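Long-range contact in ubiquinol-cytochrome C chaperone (Brucella abortus NCTC 8038, PDB 6RWT), which probably acts as a Cbp3-type assembly chaperone that helps newly made cytochrome b enter respiratory complex III: residues A150-L159 against I172-V180. Residues are numbered along the deposited sequence; the frame is centred on the assembly and turned at random.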
ATOM      1  N   ALA A 150      -9.710   8.514   8.665  1.00 25.88           N
ATOM      2  CA  ALA A 150      -8.894   9.573   9.278  1.00 26.20           C
ATOM      3  C   ALA A 150      -7.402   9.224   9.257  1.00 25.45           C
ATOM      4  O   ALA A 150      -6.573  10.069   8.918  1.00 25.09           O
ATOM      5  CB  ALA A 150      -9.355   9.859  10.703  1.00 26.55           C
ATOM      6  N   TYR A 151      -7.071   7.980   9.604  1.00 23.37           N
ATOM      7  CA  TYR A 151      -5.682   7.486   9.515  1.00 23.58           C
ATOM      8  C   TYR A 151      -5.128   7.587   8.086  1.00 22.45           C
ATOM      9  O   TYR A 151      -4.012   8.068   7.884  1.00 22.03           O
ATOM     10  CB  TYR A 151      -5.588   6.049  10.042  1.00 23.87           C
ATOM     11  CG  TYR A 151      -4.300   5.303   9.723  1.00 22.48           C
ATOM     12  CD1 TYR A 151      -3.146   5.481  10.491  1.00 22.33           C
ATOM     13  CD2 TYR A 151      -4.250   4.391   8.666  1.00 21.62           C
ATOM     14  CE1 TYR A 151      -1.977   4.789  10.198  1.00 21.73           C
ATOM     15  CE2 TYR A 151      -3.085   3.700   8.363  1.00 20.91           C
ATOM     16  CZ  TYR A 151      -1.952   3.889   9.139  1.00 20.47           C
ATOM     17  OH  TYR A 151      -0.795   3.192   8.855  1.00 20.16           O
ATOM     18  N   VAL A 152      -5.918   7.171   7.100  1.00 21.46           N
ATOM     19  CA  VAL A 152      -5.479   7.198   5.692  1.00 20.70           C
ATOM     20  C   VAL A 152      -5.221   8.640   5.207  1.00 22.05           C
ATOM     21  O   VAL A 152      -4.204   8.906   4.566  1.00 21.04           O
ATOM     22  CB  VAL A 152      -6.469   6.434   4.772  1.00 20.22           C
ATOM     23  CG1 VAL A 152      -6.113   6.612   3.300  1.00 19.90           C
ATOM     24  CG2 VAL A 152      -6.474   4.948   5.113  1.00 19.68           C
ATOM     25  N   LEU A 153      -6.124   9.561   5.533  1.00 22.92           N
ATOM     26  CA  LEU A 153      -5.947  10.988   5.209  1.00 24.19           C
ATOM     27  C   LEU A 153      -4.662  11.570   5.828  1.00 23.61           C
ATOM     28  O   LEU A 153      -3.904  12.259   5.142  1.00 23.30           O
ATOM     29  CB  LEU A 153      -7.175  11.806   5.636  1.00 25.55           C
ATOM     30  CG  LEU A 153      -8.400  11.656   4.726  1.00 28.26           C
ATOM     31  CD1 LEU A 153      -9.702  11.929   5.476  1.00 28.72           C
ATOM     32  CD2 LEU A 153      -8.269  12.563   3.509  1.00 30.34           C
ATOM     33  N   GLN A 154      -4.407  11.272   7.102  1.00 23.39           N
ATOM     34  CA  GLN A 154      -3.179  11.732   7.770  1.00 25.33           C
ATOM     35  C   GLN A 154      -1.896  11.126   7.169  1.00 25.11           C
ATOM     36  O   GLN A 154      -0.887  11.826   7.053  1.00 24.15           O
ATOM     37  CB  GLN A 154      -3.238  11.470   9.281  1.00 28.38           C
ATOM     38  CG  GLN A 154      -4.288  12.297  10.008  1.00 31.70           C
ATOM     39  CD  GLN A 154      -4.303  12.043  11.506  1.00 36.08           C
ATOM     40  OE1 GLN A 154      -3.256  11.901  12.133  1.00 41.38           O
ATOM     41  NE2 GLN A 154      -5.496  12.003  12.089  1.00 39.29           N
ATOM     42  N   CYS A 155      -1.934   9.849   6.770  1.00 22.60           N
ATOM     43  CA  CYS A 155      -0.793   9.235   6.065  1.00 22.37           C
ATOM     44  C   CYS A 155      -0.511   9.945   4.722  1.00 22.11           C
ATOM     45  O   CYS A 155       0.647  10.179   4.365  1.00 21.90           O
ATOM     46  CB  CYS A 155      -1.017   7.728   5.826  1.00 21.57           C
ATOM     47  SG  CYS A 155      -0.936   6.656   7.297  1.00 21.89           S
ATOM     48  N   ARG A 156      -1.570  10.277   3.981  1.00 21.29           N
ATOM     49  CA  ARG A 156      -1.421  11.000   2.714  1.00 18.22           C
ATOM     50  C   ARG A 156      -0.716  12.339   2.959  1.00 22.74           C
ATOM     51  O   ARG A 156       0.233  12.690   2.232  1.00 22.28           O
ATOM     52  CB  ARG A 156      -2.791  11.211   2.043  1.00 22.68           C
ATOM     53  CG  ARG A 156      -2.766  11.794   0.625  1.00 23.33           C
ATOM     54  CD  ARG A 156      -2.561  13.307   0.543  1.00 26.13           C
ATOM     55  NE  ARG A 156      -3.427  14.031   1.472  1.00 28.43           N
ATOM     56  CZ  ARG A 156      -4.696  14.367   1.243  1.00 28.80           C
ATOM     57  NH1 ARG A 156      -5.299  14.079   0.089  1.00 27.39           N
ATOM     58  NH2 ARG A 156      -5.371  15.014   2.190  1.00 31.85           N
ATOM     59  N   ASP A 157      -1.171  13.067   3.983  1.00 24.37           N
ATOM     60  CA  ASP A 157      -0.578  14.363   4.345  1.00 26.83           C
ATOM     61  C   ASP A 157       0.903  14.225   4.714  1.00 26.41           C
ATOM     62  O   ASP A 157       1.732  14.976   4.221  1.00 27.41           O
ATOM     63  CB  ASP A 157      -1.360  15.022   5.494  1.00 28.85           C
ATOM     64  CG  ASP A 157      -2.752  15.515   5.074  1.00 31.28           C
ATOM     65  OD1 ASP A 157      -3.070  15.547   3.865  1.00 31.81           O
ATOM     66  OD2 ASP A 157      -3.539  15.891   5.974  1.00 34.95           O
ATOM     67  N   CYS A 158       1.231  13.245   5.554  1.00 24.39           N
ATOM     68  CA  CYS A 158       2.621  13.000   5.958  1.00 27.10           C
ATOM     69  C   CYS A 158       3.533  12.655   4.781  1.00 26.30           C
ATOM     70  O   CYS A 158       4.604  13.245   4.616  1.00 25.44           O
ATOM     71  CB  CYS A 158       2.677  11.886   7.003  1.00 22.29           C
ATOM     72  SG  CYS A 158       4.347  11.324   7.427  1.00 31.34           S
ATOM     73  N   LEU A 159       3.096  11.710   3.956  1.00 22.40           N
ATOM     74  CA  LEU A 159       3.874  11.319   2.780  1.00 22.12           C
ATOM     75  C   LEU A 159       4.140  12.503   1.835  1.00 23.61           C
ATOM     76  O   LEU A 159       5.249  12.642   1.324  1.00 23.39           O
ATOM     77  CB  LEU A 159       3.203  10.154   2.032  1.00 21.40           C
ATOM     78  CG  LEU A 159       3.232   8.781   2.729  1.00 22.43           C
ATOM     79  CD1 LEU A 159       2.246   7.832   2.062  1.00 21.74           C
ATOM     80  CD2 LEU A 159       4.629   8.164   2.758  1.00 22.15           C
ATOM     81  N   ILE A 172      10.886   6.864   4.087  1.00 25.00           N
ATOM     82  CA  ILE A 172       9.416   6.794   4.097  1.00 24.30           C
ATOM     83  C   ILE A 172       8.921   6.571   5.535  1.00 24.29           C
ATOM     84  O   ILE A 172       9.581   5.891   6.332  1.00 24.49           O
ATOM     85  CB  ILE A 172       8.904   5.677   3.143  1.00 24.71           C
ATOM     86  CG1 ILE A 172       7.388   5.774   2.920  1.00 24.70           C
ATOM     87  CG2 ILE A 172       9.270   4.271   3.643  1.00 24.21           C
ATOM     88  CD1 ILE A 172       6.873   4.879   1.798  1.00 24.28           C
ATOM     89  N   SER A 173       7.773   7.164   5.872  1.00 22.59           N
ATOM     90  CA  SER A 173       7.102   6.869   7.140  1.00 23.15           C
ATOM     91  C   SER A 173       5.585   7.011   7.015  1.00 22.00           C
ATOM     92  O   SER A 173       5.078   7.747   6.155  1.00 23.58           O
ATOM     93  CB  SER A 173       7.648   7.744   8.285  1.00 25.49           C
ATOM     94  OG  SER A 173       7.495   9.122   8.010  1.00 30.96           O
ATOM     95  N   TYR A 174       4.882   6.262   7.860  1.00 22.04           N
ATOM     96  CA  TYR A 174       3.432   6.332   8.020  1.00 21.79           C
ATOM     97  C   TYR A 174       3.124   6.819   9.436  1.00 24.34           C
ATOM     98  O   TYR A 174       3.999   6.835  10.317  1.00 28.78           O
ATOM     99  CB  TYR A 174       2.798   4.949   7.795  1.00 20.52           C
ATOM    100  CG  TYR A 174       2.908   4.468   6.355  1.00 19.34           C
ATOM    101  CD1 TYR A 174       4.103   3.938   5.856  1.00 20.58           C
ATOM    102  CD2 TYR A 174       1.830   4.577   5.471  1.00 18.38           C
ATOM    103  CE1 TYR A 174       4.205   3.515   4.532  1.00 18.79           C
ATOM    104  CE2 TYR A 174       1.927   4.157   4.153  1.00 18.32           C
ATOM    105  CZ  TYR A 174       3.121   3.630   3.674  1.00 17.35           C
ATOM    106  OH  TYR A 174       3.237   3.209   2.349  1.00 18.29           O
ATOM    107  N   MET A 175       1.874   7.204   9.653  1.00 24.16           N
ATOM    108  CA  MET A 175       1.434   7.622  10.984  1.00 26.15           C
ATOM    109  C   MET A 175       1.338   6.411  11.927  1.00 24.66           C
ATOM    110  O   MET A 175       1.151   5.280  11.471  1.00 23.90           O
ATOM    111  CB  MET A 175       0.086   8.345  10.896  1.00 29.33           C
ATOM    112  CG  MET A 175       0.074   9.601  10.022  1.00 36.58           C
ATOM    113  SD  MET A 175       1.203  10.930  10.508  1.00 41.42           S
ATOM    114  CE  MET A 175       0.508  11.379  12.097  1.00 44.22           C
ATOM    115  N   ASP A 176       1.520   6.644  13.227  1.00 26.94           N
ATOM    116  CA  ASP A 176       1.252   5.638  14.270  1.00 27.13           C
ATOM    117  C   ASP A 176      -0.263   5.605  14.498  1.00 26.93           C
ATOM    118  O   ASP A 176      -0.833   6.527  15.083  1.00 28.29           O
ATOM    119  CB  ASP A 176       2.005   6.003  15.573  1.00 27.77           C
ATOM    120  CG  ASP A 176       1.746   5.027  16.749  1.00 30.75           C
ATOM    121  OD1 ASP A 176       0.949   4.067  16.637  1.00 31.51           O
ATOM    122  OD2 ASP A 176       2.351   5.247  17.827  1.00 35.25           O
ATOM    123  N   VAL A 177      -0.910   4.528  14.053  1.00 24.86           N
ATOM    124  CA  VAL A 177      -2.365   4.388  14.185  1.00 26.81           C
ATOM    125  C   VAL A 177      -2.883   4.519  15.634  1.00 27.49           C
ATOM    126  O   VAL A 177      -4.014   4.951  15.834  1.00 27.99           O
ATOM    127  CB  VAL A 177      -2.877   3.083  13.496  1.00 27.33           C
ATOM    128  CG1 VAL A 177      -2.491   1.844  14.291  1.00 27.28           C
ATOM    129  CG2 VAL A 177      -4.386   3.143  13.275  1.00 27.85           C
ATOM    130  N   ASP A 178      -2.057   4.185  16.630  1.00 27.29           N
ATOM    131  CA  ASP A 178      -2.445   4.322  18.054  1.00 29.84           C
ATOM    132  C   ASP A 178      -2.658   5.771  18.524  1.00 32.87           C
ATOM    133  O   ASP A 178      -3.316   5.998  19.544  1.00 35.04           O
ATOM    134  CB  ASP A 178      -1.406   3.652  18.963  1.00 32.36           C
ATOM    135  CG  ASP A 178      -1.340   2.145  18.782  1.00 34.17           C
ATOM    136  OD1 ASP A 178      -2.392   1.518  18.556  1.00 35.93           O
ATOM    137  OD2 ASP A 178      -0.228   1.581  18.882  1.00 39.83           O
ATOM    138  N   GLN A 179      -2.073   6.728  17.800  1.00 34.81           N
ATOM    139  CA  GLN A 179      -2.249   8.154  18.076  1.00 37.08           C
ATOM    140  C   GLN A 179      -3.448   8.792  17.353  1.00 37.90           C
ATOM    141  O   GLN A 179      -3.702   9.982  17.539  1.00 41.92           O
ATOM    142  CB  GLN A 179      -0.963   8.915  17.726  1.00 39.86           C
ATOM    143  CG  GLN A 179       0.271   8.414  18.474  1.00 46.51           C
ATOM    144  CD  GLN A 179       1.549   9.134  18.077  1.00 54.06           C
ATOM    145  OE1 GLN A 179       1.760   9.465  16.906  1.00 65.57           O
ATOM    146  NE2 GLN A 179       2.415   9.376  19.051  1.00 60.07           N
ATOM    147  N   VAL A 180      -4.186   8.023  16.545  1.00 36.64           N
ATOM    148  CA  VAL A 180      -5.406   8.529  15.889  1.00 41.04           C
ATOM    149  C   VAL A 180      -6.537   8.643  16.916  1.00 44.51           C
ATOM    150  O   VAL A 180      -6.803   7.692  17.654  1.00 43.68           O
ATOM    151  CB  VAL A 180      -5.856   7.611  14.723  1.00 42.17           C
ATOM    152  CG1 VAL A 180      -7.160   8.102  14.096  1.00 44.47           C
ATOM    153  CG2 VAL A 180      -4.773   7.543  13.661  1.00 43.02           C
TER
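Tyr151 and Tyr174, which touch across the contact, are both tied through OH to His53 of helix 43-61: the Tyr151 hydroxyl to its NE2, the Tyr174 hydroxyl to its backbone O. The fold is all-helical, and here the C-terminal tail, residues 172-180, runs back along helix 145-161. No hydrogen bond joins the two segments directly, so packing does the work. Cys155 SG sits where the two rings come together. It lies 3.5 Å above the plane of the Tyr151 ring, offset toward the rim. Cys155 SG also meets the Tyr174 ring at its edge, 3.9 Å from CD2, a sulfur-aromatic contact. The nearby backbone N of Met175 is buried and has no partner in the model.

With CG anti to the backbone N (chi1 167°), the Tyr151 ring is set against Met175 and Val177. Tyr151 CE1 meets Met175 O at the ring edge, in plane, at 3.4 Å. Val177 CG2 makes an off-centre CH-pi contact, 4.3 Å from the centroid of the Tyr151 ring. Val180 CG2 lies at the edge of the Tyr151 ring, beside Tyr151 CB and CD1. An Asx turn, Asp178 N to Asp176 OD1, stands at the start of the 3-10 segment 177-179. Arg32 NH1 hydrogen-bonds the carbonyl oxygens of Val177 and Val180.

Met175 bends at chi2 and chi3 and lies over the helix surface. Its CG packs on the Gln154 backbone, and Met175 SD comes 3.9 Å from Cys158 CB. At the far end, Leu159 CD2 packs against Ser173 O and lies 3.7 Å from Ile172 CG1.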